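Local coordinates for hydrolase family protein (Deinococcus radiodurans R1, PDB 3CNH), which probably acts as a phosphatase, being a predicted hydrolase of the haloacid dehalogenase-like superfamily with a sodium ion bound in its metal site, at residues L16-G19 / W20-E23; Q63-Y67 / Q68-F72. One frame throughout, in Å; residues are numbered along the deposited sequence.

Interaction 1 (L16-G19 / W20-E23); sequences LTNG and WDRE
Asn18 reaches over the turn to Asp21, its ND2 giving a hydrogen bond to Asp21 OD2 at 3.2 Å. The N-H points fairly straight at its acceptor (160°), and OD2 lies in the amide plane, offering the lone pair turned away from OD1. Amide and carboxylate planes stand 73° apart, and the two side chains cross at about a right angle. Below the polar tips the CB atoms of Asn18 and Asp21 pack 3.8 Å apart. Asp21 sits at the N-cap of helix 22-32; with chi1 at 71°, CG lies between the backbone N and the carbonyl carbon, and OD1 accepts from the backbone N of Gln24. The carboxylate is thus shared, one oxygen for the helix end and the other for the Asn18 amide. Shortening Asp21 to an alanine would probably leave the Asn18 amide free to turn and the N of Gln24 without its cap. Gly19 and Trp20 form the bend between them. The Trp20 indole points out of the turn, where NE1 bonds to Tyr60 OH and the ring meets that of His43. Farther out, Gln24 NE2 bonds to Asn18 O, a second tie from the first helical turn to the loop. The helix N-terminus would probably ease the negative charge on Asp21, whose OD2 helps hold Asn18, its side chain about 4 Å from a bound phosphate, probably from the crystallisation liquor.

Interaction 2 (Q63-Y67 / Q68-F72); sequences QVVFY and QPRDF
Arg70 folds back over the turn to clasp the carbonyl of Val65, the first residue to leave helix 57-64. Its CB lies 3.8 Å above the plane of the Phe72 ring, toward the rim, and CG meets Phe66 CD1 at 3.7 Å. A bend at chi2 (-55°) then swings the chain back toward the helix end. NE bonds to Val65 O at 2.9 Å and NH2 to the same oxygen at 3.0 Å, a side-on grip with the acceptor in the guanidinium plane; the NH2 bond falls on a carbonyl lone pair, whereas NE is tilted from the carbonyl plane. Gln68 CG packs over the centre of one guanidinium face, and NH2 ends 3.6 Å from Tyr67 OH. A water joins that hydroxyl to Gln68 OE1. Beneath the arginine, Phe66 CZ touches Phe72 CE1 at 3.6 Å, their rings inclined at 61°, and Val65 CG1 meets the edge of the Phe72 ring. Phe66 centres an inverse gamma turn. The whole surface loop links helix 57-64 to helix 74-83: Val65 and Phe72 pack on Phe77 of the latter, Phe72 also meets Phe32 at the end of helix 22-32, and the Tyr67 ring receives Arg42 from helix 36-51.

In the fold
Interactions 1 and 2 follow in series along the chain, their centres 22 Å apart and their nearest atoms about 6 Å apart without touching. Both lie in the stretch that follows strand 6-9 of the parallel sheet, interaction 1 where the loop runs into the helical part and interaction 2 within it, a layout consistent with the cap of haloacid dehalogenase-like enzymes. Interaction 1 lies beside the sodium site of Asp10, Gly12 and Asp166, with the Asn18 side chain about 4 Å from the ion. Interaction 2 is peripheral, its centre about 27 Å from that of the chain against 9 Å for interaction 1. Helix 22-32 connects the two regions: residues 22-23 begin it, and Phe32 at its far end meets Phe72.

Interaction 1 (L16-G19 / W20-E23)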
# COMPACT_ATOMS: atom_id res chain seq x y z
N LEU A 16 5.04 2.80 5.65
CA LEU A 16 5.58 1.53 6.17
C LEU A 16 6.43 0.89 5.12
O LEU A 16 6.45 1.31 3.96
CB LEU A 16 4.44 0.56 6.51
CG LEU A 16 3.29 1.03 7.45
CD1 LEU A 16 2.20 -0.06 7.55
CD2 LEU A 16 3.81 1.44 8.82
N THR A 17 7.12 -0.16 5.53
CA THR A 17 7.83 -1.00 4.56
C THR A 17 6.76 -1.66 3.68
O THR A 17 5.58 -1.64 3.98
CB THR A 17 8.64 -2.12 5.25
OG1 THR A 17 7.76 -2.89 6.09
CG2 THR A 17 9.76 -1.54 6.06
N ASN A 18 7.18 -2.23 2.56
CA ASN A 18 6.24 -3.04 1.77
C ASN A 18 5.79 -4.22 2.63
O ASN A 18 6.45 -4.57 3.58
CB ASN A 18 6.88 -3.53 0.49
CG ASN A 18 7.11 -2.40 -0.47
OD1 ASN A 18 6.24 -1.56 -0.64
ND2 ASN A 18 8.30 -2.34 -1.04
N GLY A 19 4.62 -4.74 2.33
CA GLY A 19 4.07 -5.83 3.12
C GLY A 19 4.51 -7.21 2.70
O GLY A 19 4.68 -8.11 3.52
N TRP A 20 4.73 -7.37 1.41
CA TRP A 20 5.00 -8.73 0.88
C TRP A 20 5.72 -8.64 -0.47
O TRP A 20 5.29 -9.16 -1.48
CB TRP A 20 3.67 -9.47 0.81
CG TRP A 20 3.74 -10.97 0.67
CD1 TRP A 20 3.03 -11.73 -0.24
CD2 TRP A 20 4.48 -11.90 1.45
NE1 TRP A 20 3.30 -13.03 -0.07
CE2 TRP A 20 4.18 -13.19 0.97
CE3 TRP A 20 5.38 -11.78 2.51
CZ2 TRP A 20 4.78 -14.32 1.48
CZ3 TRP A 20 5.95 -12.92 3.04
CH2 TRP A 20 5.65 -14.18 2.52
N ASP A 21 6.82 -7.90 -0.44
CA ASP A 21 7.67 -7.69 -1.62
C ASP A 21 8.64 -8.82 -1.85
O ASP A 21 8.75 -9.78 -1.08
CB ASP A 21 8.39 -6.31 -1.60
CG ASP A 21 9.52 -6.20 -0.54
OD1 ASP A 21 10.09 -7.23 -0.10
OD2 ASP A 21 9.87 -5.04 -0.17
N ARG A 22 9.33 -8.70 -2.97
CA ARG A 22 10.27 -9.73 -3.40
C ARG A 22 11.26 -10.14 -2.33
O ARG A 22 11.51 -11.32 -2.08
CB ARG A 22 11.03 -9.30 -4.67
N GLU A 23 11.81 -9.14 -1.66
CA GLU A 23 12.89 -9.39 -0.70
C GLU A 23 12.38 -10.10 0.54
O GLU A 23 12.97 -11.04 1.05
CB GLU A 23 13.61 -8.08 -0.35
CG GLU A 23 14.26 -7.40 -1.57
CD GLU A 23 13.31 -6.52 -2.47
OE1 GLU A 23 12.10 -6.32 -2.18
OE2 GLU A 23 13.83 -6.01 -3.49

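Interaction 2 (Q63-Y67 / Q68-F72)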
# COMPACT_ATOMS: atom_id res chain seq x y z
N GLN A 63 -2.45 -22.43 -2.57
CA GLN A 63 -1.77 -22.59 -3.86
C GLN A 63 -0.28 -22.32 -3.81
O GLN A 63 0.51 -22.96 -4.51
CB GLN A 63 -2.36 -21.68 -4.92
CG GLN A 63 -3.83 -21.94 -5.21
CD GLN A 63 -4.31 -21.23 -6.45
OE1 GLN A 63 -3.53 -20.57 -7.15
NE2 GLN A 63 -5.60 -21.38 -6.75
N VAL A 64 0.09 -21.38 -2.97
CA VAL A 64 1.46 -20.86 -2.96
C VAL A 64 2.40 -21.59 -2.01
O VAL A 64 3.62 -21.69 -2.26
CB VAL A 64 1.46 -19.35 -2.75
CG1 VAL A 64 2.87 -18.82 -2.62
CG2 VAL A 64 0.74 -18.66 -3.92
N VAL A 65 1.82 -22.14 -0.94
CA VAL A 65 2.57 -22.82 0.11
C VAL A 65 2.12 -24.21 0.47
O VAL A 65 2.92 -25.14 0.47
CB VAL A 65 2.61 -21.96 1.41
CG1 VAL A 65 3.43 -22.66 2.49
CG2 VAL A 65 3.20 -20.59 1.13
N PHE A 66 0.82 -24.36 0.72
CA PHE A 66 0.28 -25.62 1.23
C PHE A 66 -0.28 -26.55 0.16
O PHE A 66 -1.31 -27.18 0.33
CB PHE A 66 -0.73 -25.33 2.34
CG PHE A 66 -0.13 -24.58 3.50
CD1 PHE A 66 0.56 -25.26 4.49
CD2 PHE A 66 -0.19 -23.20 3.55
CE1 PHE A 66 1.14 -24.57 5.54
CE2 PHE A 66 0.38 -22.50 4.60
CZ PHE A 66 1.06 -23.20 5.59
N TYR A 67 0.51 -26.67 -0.90
CA TYR A 67 0.18 -27.56 -2.05
C TYR A 67 0.85 -28.90 -1.87
O TYR A 67 0.70 -29.85 -2.67
CB TYR A 67 0.57 -26.94 -3.40
CG TYR A 67 2.02 -26.55 -3.52
CD1 TYR A 67 2.97 -27.45 -3.99
CD2 TYR A 67 2.45 -25.27 -3.15
CE1 TYR A 67 4.30 -27.09 -4.08
CE2 TYR A 67 3.77 -24.93 -3.24
CZ TYR A 67 4.68 -25.83 -3.71
OH TYR A 67 5.99 -25.46 -3.78
N GLN A 68 1.59 -29.00 -0.78
CA GLN A 68 2.23 -30.27 -0.36
C GLN A 68 2.33 -30.24 1.16
O GLN A 68 2.12 -29.18 1.73
CB GLN A 68 3.59 -30.48 -1.01
CG GLN A 68 4.63 -29.48 -0.63
CD GLN A 68 5.94 -29.76 -1.35
OE1 GLN A 68 6.02 -29.69 -2.58
NE2 GLN A 68 6.96 -30.12 -0.60
N PRO A 69 2.57 -31.39 1.79
CA PRO A 69 2.64 -31.40 3.26
C PRO A 69 3.73 -30.52 3.80
O PRO A 69 4.82 -30.46 3.26
CB PRO A 69 2.94 -32.85 3.60
CG PRO A 69 2.44 -33.63 2.40
CD PRO A 69 2.72 -32.73 1.22
N ARG A 70 3.37 -29.82 4.86
CA ARG A 70 4.28 -28.89 5.56
C ARG A 70 4.30 -29.16 7.05
O ARG A 70 3.32 -29.62 7.63
CB ARG A 70 3.83 -27.46 5.37
CG ARG A 70 3.78 -26.94 3.94
CD ARG A 70 5.10 -27.09 3.21
NE ARG A 70 5.01 -26.48 1.87
CZ ARG A 70 5.98 -26.47 0.97
NH1 ARG A 70 7.13 -27.07 1.22
NH2 ARG A 70 5.78 -25.88 -0.21
N ASP A 71 5.43 -28.84 7.67
CA ASP A 71 5.58 -29.07 9.11
C ASP A 71 5.31 -27.81 9.89
O ASP A 71 5.86 -27.57 10.95
CB ASP A 71 6.94 -29.68 9.49
CG ASP A 71 8.12 -28.82 9.10
OD1 ASP A 71 7.94 -27.80 8.40
OD2 ASP A 71 9.25 -29.19 9.51
N PHE A 72 4.45 -27.00 9.32
CA PHE A 72 3.99 -25.78 9.97
C PHE A 72 2.59 -25.48 9.46
O PHE A 72 2.14 -26.08 8.50
CB PHE A 72 4.94 -24.60 9.71
CG PHE A 72 5.18 -24.32 8.25
CD1 PHE A 72 4.37 -23.45 7.55
CD2 PHE A 72 6.18 -24.99 7.57
CE1 PHE A 72 4.57 -23.22 6.20
CE2 PHE A 72 6.38 -24.76 6.21
CZ PHE A 72 5.59 -23.93 5.54
O HOH W 1 7.88 -27.43 -3.74